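Lyase/mutase (Burkholderia cenocepacia, PDB 4LSB) is a magnesium-binding enzyme of the lyase/mutase kind with a TIM-barrel fold, present as two copies of the same chain. Local coordinates at residues A21-A24 with L25-P29; D75-L78 with D79-D83; T265-F268 with T269-A272. All coordinates share one frame; numbering follows the deposited sequence.

Contact 1: A21-A24 with L25-P29; sequences AFRA and LHTRP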
loop_
_atom_site.group_PDB
_atom_site.type_symbol
_atom_site.label_atom_id
_atom_site.label_comp_id
_atom_site.label_asym_id
_atom_site.label_seq_id
_atom_site.Cartn_x
_atom_site.Cartn_y
_atom_site.Cartn_z
ATOM N N ALA B 21 4.988 5.064 -27.179
ATOM C CA ALA B 21 4.330 6.161 -26.481
ATOM C C ALA B 21 5.280 6.790 -25.426
ATOM O O ALA B 21 5.384 8.025 -25.266
ATOM C CB ALA B 21 3.035 5.676 -25.859
ATOM N N PHE B 22 6.010 5.933 -24.720
ATOM C CA PHE B 22 6.911 6.394 -23.665
ATOM C C PHE B 22 8.056 7.207 -24.249
ATOM O O PHE B 22 8.377 8.279 -23.730
ATOM C CB PHE B 22 7.455 5.233 -22.870
ATOM C CG PHE B 22 8.188 5.658 -21.632
ATOM C CD1 PHE B 22 7.575 6.477 -20.689
ATOM C CD2 PHE B 22 9.461 5.246 -21.402
ATOM C CE1 PHE B 22 8.254 6.855 -19.518
ATOM C CE2 PHE B 22 10.138 5.611 -20.237
ATOM C CZ PHE B 22 9.528 6.418 -19.308
ATOM N N ARG B 23 8.684 6.705 -25.318
ATOM C CA ARG B 23 9.791 7.422 -25.942
ATOM C C ARG B 23 9.300 8.815 -26.426
ATOM O O ARG B 23 9.991 9.802 -26.224
ATOM C CB ARG B 23 10.392 6.613 -27.121
ATOM C CG ARG B 23 11.621 7.255 -27.786
ATOM C CD ARG B 23 11.782 6.847 -29.275
ATOM N NE ARG B 23 10.645 7.351 -30.065
ATOM C CZ ARG B 23 10.514 8.598 -30.558
ATOM N NH1 ARG B 23 11.471 9.520 -30.412
ATOM N NH2 ARG B 23 9.407 8.927 -31.217
ATOM N N ALA B 24 8.105 8.847 -27.031
ATOM C CA ALA B 24 7.477 10.069 -27.541
ATOM C C ALA B 24 7.201 11.130 -26.465
ATOM O O ALA B 24 7.256 12.331 -26.771
ATOM C CB ALA B 24 6.191 9.744 -28.282
ATOM N N LEU B 25 6.875 10.701 -25.242
ATOM C CA LEU B 25 6.702 11.646 -24.115
ATOM C C LEU B 25 7.926 12.463 -23.949
ATOM O O LEU B 25 7.813 13.627 -23.572
ATOM C CB LEU B 25 6.413 10.958 -22.760
ATOM C CG LEU B 25 5.108 10.231 -22.698
ATOM C CD1 LEU B 25 4.896 9.385 -21.472
ATOM C CD2 LEU B 25 3.980 11.256 -22.879
ATOM N N HIS B 26 9.096 11.895 -24.265
ATOM C CA HIS B 26 10.352 12.597 -24.025
ATOM C C HIS B 26 10.746 13.612 -25.104
ATOM O O HIS B 26 11.729 14.317 -24.914
ATOM C CB HIS B 26 11.519 11.625 -23.842
ATOM C CG HIS B 26 11.393 10.758 -22.632
ATOM N ND1 HIS B 26 10.578 9.659 -22.608
ATOM C CD2 HIS B 26 11.983 10.824 -21.417
ATOM C CE1 HIS B 26 10.655 9.083 -21.429
ATOM N NE2 HIS B 26 11.495 9.776 -20.683
ATOM N N THR B 27 10.063 13.589 -26.228
ATOM C CA THR B 27 10.454 14.422 -27.376
ATOM C C THR B 27 9.424 15.499 -27.666
ATOM O O THR B 27 9.701 16.422 -28.419
ATOM C CB THR B 27 10.697 13.583 -28.626
ATOM O OG1 THR B 27 9.500 12.901 -28.987
ATOM C CG2 THR B 27 11.842 12.564 -28.372
ATOM N N ARG B 28 8.268 15.444 -27.032
ATOM C CA ARG B 28 7.315 16.527 -27.219
ATOM C C ARG B 28 7.700 17.706 -26.326
ATOM O O ARG B 28 8.477 17.565 -25.339
ATOM C CB ARG B 28 5.886 16.031 -26.997
ATOM C CG ARG B 28 5.523 15.808 -25.590
ATOM C CD ARG B 28 4.142 15.187 -25.489
ATOM N NE ARG B 28 3.797 15.222 -24.078
ATOM C CZ ARG B 28 2.839 14.514 -23.496
ATOM N NH1 ARG B 28 2.093 13.667 -24.194
ATOM N NH2 ARG B 28 2.630 14.679 -22.197
ATOM N N PRO B 29 7.151 18.896 -26.643
ATOM C CA PRO B 29 7.515 20.049 -25.863
ATOM C C PRO B 29 7.120 19.969 -24.405
ATOM O O PRO B 29 6.076 19.396 -24.039
ATOM C CB PRO B 29 6.760 21.217 -26.558
ATOM C CG PRO B 29 6.513 20.742 -27.967
ATOM C CD PRO B 29 6.352 19.247 -27.838
HETATM O O HOH W 1 10.347 12.181 -31.833
HETATM O O HOH W 2 6.682 13.389 -29.396
#

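Contact 2: D75-L78 with D79-D83; sequences DAML and DHIAD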
loop_
_atom_site.group_PDB
_atom_site.type_symbol
_atom_site.label_atom_id
_atom_site.label_comp_id
_atom_site.label_asym_id
_atom_site.label_seq_id
_atom_site.Cartn_x
_atom_site.Cartn_y
_atom_site.Cartn_z
ATOM N N ASP B 75 14.540 -10.529 -8.060
ATOM C CA ASP B 75 13.377 -11.321 -8.485
ATOM C C ASP B 75 12.086 -10.665 -7.960
ATOM O O ASP B 75 11.055 -10.646 -8.631
ATOM C CB ASP B 75 13.481 -12.791 -8.045
ATOM C CG ASP B 75 14.369 -13.631 -8.990
ATOM O OD1 ASP B 75 14.714 -13.160 -10.103
ATOM O OD2 ASP B 75 14.711 -14.792 -8.644
ATOM N N ALA B 76 12.180 -10.142 -6.740
ATOM C CA ALA B 76 11.097 -9.439 -6.072
ATOM C C ALA B 76 10.718 -8.221 -6.926
ATOM O O ALA B 76 9.541 -7.995 -7.234
ATOM C CB ALA B 76 11.539 -9.000 -4.653
ATOM N N MET B 77 11.721 -7.497 -7.387
ATOM C CA MET B 77 11.463 -6.316 -8.253
ATOM C C MET B 77 10.840 -6.706 -9.601
ATOM O O MET B 77 9.935 -6.054 -10.106
ATOM C CB MET B 77 12.734 -5.496 -8.488
ATOM C CG MET B 77 12.461 -4.082 -8.962
ATOM S SD MET B 77 11.367 -3.161 -7.809
ATOM C CE MET B 77 12.451 -2.883 -6.414
ATOM N N LEU B 78 11.320 -7.790 -10.178
ATOM C CA LEU B 78 10.773 -8.231 -11.457
ATOM C C LEU B 78 9.293 -8.590 -11.337
ATOM O O LEU B 78 8.491 -8.257 -12.208
ATOM C CB LEU B 78 11.590 -9.388 -12.036
ATOM C CG LEU B 78 13.018 -9.035 -12.482
ATOM C CD1 LEU B 78 13.717 -10.334 -12.904
ATOM C CD2 LEU B 78 13.025 -8.072 -13.653
ATOM N N ASP B 79 8.923 -9.300 -10.268
ATOM C CA ASP B 79 7.530 -9.566 -9.991
ATOM C C ASP B 79 6.731 -8.261 -9.839
ATOM O O ASP B 79 5.605 -8.164 -10.359
ATOM C CB ASP B 79 7.353 -10.436 -8.723
ATOM C CG ASP B 79 7.778 -11.882 -8.938
ATOM O OD1 ASP B 79 7.751 -12.374 -10.083
ATOM O OD2 ASP B 79 8.145 -12.532 -7.938
ATOM N N HIS B 80 7.324 -7.304 -9.126
ATOM C CA HIS B 80 6.697 -5.997 -8.822
ATOM C C HIS B 80 6.475 -5.226 -10.129
ATOM O O HIS B 80 5.387 -4.700 -10.394
ATOM C CB HIS B 80 7.582 -5.227 -7.832
ATOM C CG HIS B 80 7.067 -3.863 -7.435
ATOM N ND1 HIS B 80 5.855 -3.664 -6.812
ATOM C CD2 HIS B 80 7.637 -2.636 -7.534
ATOM C CE1 HIS B 80 5.693 -2.375 -6.559
ATOM N NE2 HIS B 80 6.771 -1.734 -6.971
ATOM N N ILE B 81 7.483 -5.196 -10.973
ATOM C CA ILE B 81 7.324 -4.553 -12.278
ATOM C C ILE B 81 6.149 -5.158 -13.018
ATOM O O ILE B 81 5.275 -4.433 -13.523
ATOM C CB ILE B 81 8.570 -4.714 -13.135
ATOM C CG1 ILE B 81 9.704 -3.885 -12.570
ATOM C CG2 ILE B 81 8.259 -4.304 -14.560
ATOM C CD1 ILE B 81 11.055 -4.296 -13.152
ATOM N N ALA B 82 6.102 -6.492 -13.120
ATOM C CA ALA B 82 4.986 -7.141 -13.815
ATOM C C ALA B 82 3.606 -6.784 -13.200
ATOM O O ALA B 82 2.587 -6.668 -13.935
ATOM C CB ALA B 82 5.180 -8.668 -13.845
ATOM N N ASP B 83 3.569 -6.669 -11.886
ATOM C CA ASP B 83 2.315 -6.337 -11.196
ATOM C C ASP B 83 1.866 -4.945 -11.616
ATOM O O ASP B 83 0.706 -4.731 -11.821
ATOM C CB ASP B 83 2.467 -6.299 -9.661
ATOM C CG ASP B 83 2.464 -7.671 -9.023
ATOM O OD1 ASP B 83 2.094 -8.666 -9.686
ATOM O OD2 ASP B 83 2.878 -7.731 -7.841
HETATM O O HOH W 3 11.110 -12.810 -10.725
#

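Contact 3: T265-F268 with T269-A272; sequences TFTF and TQAA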
loop_
_atom_site.group_PDB
_atom_site.type_symbol
_atom_site.label_atom_id
_atom_site.label_comp_id
_atom_site.label_asym_id
_atom_site.label_seq_id
_atom_site.Cartn_x
_atom_site.Cartn_y
_atom_site.Cartn_z
ATOM N N THR B 265 -10.209 9.181 18.803
ATOM C CA THR B 265 -11.144 9.707 17.821
ATOM C C THR B 265 -10.731 9.286 16.388
ATOM O O THR B 265 -9.578 8.847 16.126
ATOM C CB THR B 265 -11.296 11.248 17.958
ATOM O OG1 THR B 265 -9.995 11.893 17.882
ATOM C CG2 THR B 265 -11.983 11.615 19.259
ATOM N N PHE B 266 -11.690 9.392 15.471
ATOM C CA PHE B 266 -11.578 8.876 14.136
ATOM C C PHE B 266 -11.890 9.909 13.061
ATOM O O PHE B 266 -12.365 9.580 11.944
ATOM C CB PHE B 266 -12.535 7.698 14.033
ATOM C CG PHE B 266 -12.304 6.646 15.095
ATOM C CD1 PHE B 266 -11.289 5.717 14.951
ATOM C CD2 PHE B 266 -13.063 6.617 16.247
ATOM C CE1 PHE B 266 -11.051 4.758 15.905
ATOM C CE2 PHE B 266 -12.824 5.669 17.218
ATOM C CZ PHE B 266 -11.813 4.729 17.044
ATOM N N THR B 267 -11.668 11.184 13.390
ATOM C CA THR B 267 -12.050 12.257 12.468
ATOM C C THR B 267 -11.172 12.237 11.212
ATOM O O THR B 267 -11.527 12.771 10.167
ATOM C CB THR B 267 -11.968 13.644 13.138
ATOM O OG1 THR B 267 -10.608 13.959 13.502
ATOM C CG2 THR B 267 -12.903 13.708 14.308
ATOM N N PHE B 268 -10.020 11.586 11.317
ATOM C CA PHE B 268 -9.223 11.371 10.143
ATOM C C PHE B 268 -10.006 10.735 8.949
ATOM O O PHE B 268 -9.638 10.886 7.809
ATOM C CB PHE B 268 -7.993 10.556 10.526
ATOM C CG PHE B 268 -8.263 9.095 10.719
ATOM C CD1 PHE B 268 -8.415 8.244 9.621
ATOM C CD2 PHE B 268 -8.346 8.565 11.986
ATOM C CE1 PHE B 268 -8.602 6.905 9.797
ATOM C CE2 PHE B 268 -8.598 7.194 12.176
ATOM C CZ PHE B 268 -8.693 6.371 11.072
ATOM N N THR B 269 -11.097 10.017 9.254
ATOM C CA THR B 269 -11.838 9.274 8.317
ATOM C C THR B 269 -12.635 10.196 7.408
ATOM O O THR B 269 -13.020 9.785 6.308
ATOM C CB THR B 269 -12.805 8.278 9.021
ATOM O OG1 THR B 269 -13.717 9.015 9.834
ATOM C CG2 THR B 269 -12.075 7.229 9.899
ATOM N N GLN B 270 -12.844 11.442 7.843
ATOM C CA GLN B 270 -13.611 12.425 7.089
ATOM C C GLN B 270 -12.910 12.786 5.773
ATOM O O GLN B 270 -13.562 12.903 4.726
ATOM C CB GLN B 270 -13.855 13.685 7.968
ATOM C CG GLN B 270 -14.670 13.398 9.258
ATOM C CD GLN B 270 -14.994 14.652 10.089
ATOM O OE1 GLN B 270 -14.482 15.764 9.831
ATOM N NE2 GLN B 270 -15.832 14.480 11.097
ATOM N N ALA B 271 -11.588 12.869 5.787
ATOM C CA ALA B 271 -10.823 13.115 4.529
ATOM C C ALA B 271 -10.478 11.872 3.692
ATOM O O ALA B 271 -9.939 12.006 2.614
ATOM C CB ALA B 271 -9.560 13.863 4.832
ATOM N N ALA B 272 -10.795 10.689 4.163
ATOM C CA ALA B 272 -10.544 9.464 3.426
ATOM C C ALA B 272 -11.374 9.375 2.152
ATOM O O ALA B 272 -12.454 9.929 2.048
ATOM C CB ALA B 272 -10.857 8.257 4.308
HETATM O O HOH W 4 -10.496 14.076 8.037
#

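Contact 1: A21-A24 with L25-P29
His26 turns the edge of its imidazole onto the face of the Phe22 ring, a T-shaped pair with planes at 88° and centroids 4.8 Å apart. The touching atom is CE1 of His26, over the middle of the phenyl ring and 3.6 Å from Phe22 CZ. The same imidazole donates from ND1 to the backbone O of Phe22 at 2.8 Å, and this oxygen lies near the ring plane. A histidine suits the place because one flat ring can offer a C-H to the phenyl face and an N-H to the carbonyl beside it. Phe22 holds CG anti to its own N (chi1 -170°), which swings the ring along the chain toward His26. Leu25 CD1 adds an apolar touch to Phe22 CD1 at 4.0 Å.

Behind these rings the helix is ending. Leu25 N still bonds to Ala21 O, four residues back, whereas His26 N reaches Arg23 O and Thr27 N reaches Ala24 O, three back. Ala24 O also takes Arg28 N at 3.3 Å and a water that bridges to Thr27 OG1. On the solvent side, Arg23 NH1 lies 3.7 Å from Thr27 CG2, while its guanidinium is salt-bridged to Glu20.

The contact closes helix 14-25 before strand 32-34. Phe22 packs onto Ile34 of strand 32-34 and Thr160 of strand 160-164, His26 meets the Phe32 ring edge-to-face and bonds to Arg238 through NE2, and Arg28 pairs with Glu52.

Contact 2: D75-L78 with D79-D83
Met77 and His80, one helical turn apart, send their side chains the same way, side by side. From CB, the Met77 chain leaves with CG anti to the backbone N (chi1 -161°), and CG passes 4.4 Å from Ile81 CD1, a loose apolar approach. A bend at the next bond (chi2 56°) carries SD to the imidazole, where it lies 3.8 Å from His80 CD2. The sulfur is 4.8 Å from the ring centroid and comes in obliquely, 73° off the ring normal. A second bend, at chi3, turns the methyl CE away from the imidazole, so that the sulfur does the touching. Methionine fits here because its flexible chain and polarisable sulfur can follow both an aliphatic neighbour and an aromatic one; outside the two segments it rests on Ile72 and Ser58.

Ile81 is buried on the same helix and spreads between two residues of the preceding turn: its CD1 also lies 4.3 Å from Leu78 CD2. Its branched chain covers the Met77 carbonyl as well, CG1 lying 3.3 Å from Met77 O, the oxygen to which Ile81 N donates at 2.7 Å. This belongs to a regular alpha-helical series, each NH from Asp79 to Ala82 bonding to the carbonyl four residues earlier.

Asp75 and Asp79 occupy the exposed side, where carboxylates can meet solvent. A water donates to Asp75 O and, weakly, to Asp79 OD1.

Helix 74-88 is thus amphipathic. Ile81 packs onto Leu96, Ala117 and Ala119, and His80 meets the Tyr61 ring. The side chain of Met77 is about 7 Å from the magnesium ion bound at Ser58 and Glu97, near it but too far to be a ligand. The inner side is apolar and aromatic, the outer side acidic and hydrated.

Contact 3: T265-F268 with T269-A272
In the loop between helix 244-263 and helix 275-283 the chain turns back so that Thr269 lies against Phe266 and Phe268. Phe266 O receives two bonds from the same residue: Thr269 N at 3.0 Å, placed above the carbonyl plane, and Thr269 OG1 at 2.6 Å, nearly in line with the C=O bond. Threonine suits the position because its hydroxyl and amide can grip one oxygen together. With OG1 set between the backbone N and the carbonyl carbon (chi1 61°), the methyl is left to turn to the Phe268 ring.

That methyl makes a CH-pi contact: Thr269 CG2 sits 3.8 Å from the Phe268 ring centroid, 23° off the normal, displaced toward the CE1 side of the face. The turn proceeds with Gln270 N bonded to Thr267 O at 3.0 Å and, weakly, Ala271 N to Phe268 O. A water donates to Thr267 O and accepts from Ala271 N, its oxygen 2.8 Å from Ala271 N.

Glu259 of helix 244-263 anchors the front of the turn, taking the hydroxyls of Thr265 and Thr267 and the Phe268 amide, while Phe266 and Phe268 rest on Met260. From the second subunit, Leu226 meets Phe266 and Leu225 meets Thr269 and Gln270. Overlapping turns with NH bonded to the carbonyl three residues back, the Ala271 bond being weak, are typical of a compact connection between two helices, here at the subunit interface.

Along the chain the three contacts follow in series, each a local contact along continuous chain and none touching another. Contacts 1 and 2 both belong to the parallel eight-stranded TIM barrel: contact 1 ends helix 14-25 ahead of strand 32-34, and contact 2 lies on helix 74-88, which precedes strand 92-95. Their centres are 25 Å apart, and of the two it is contact 2 that approaches the magnesium ion. Contact 3 stands apart, 40 Å from contact 1 and 34 Å from contact 2 between centres, in the loop between helix 244-263 and helix 275-283, against the second subunit. Metal-site surroundings and subunit interface are therefore formed by separate parts of the chain.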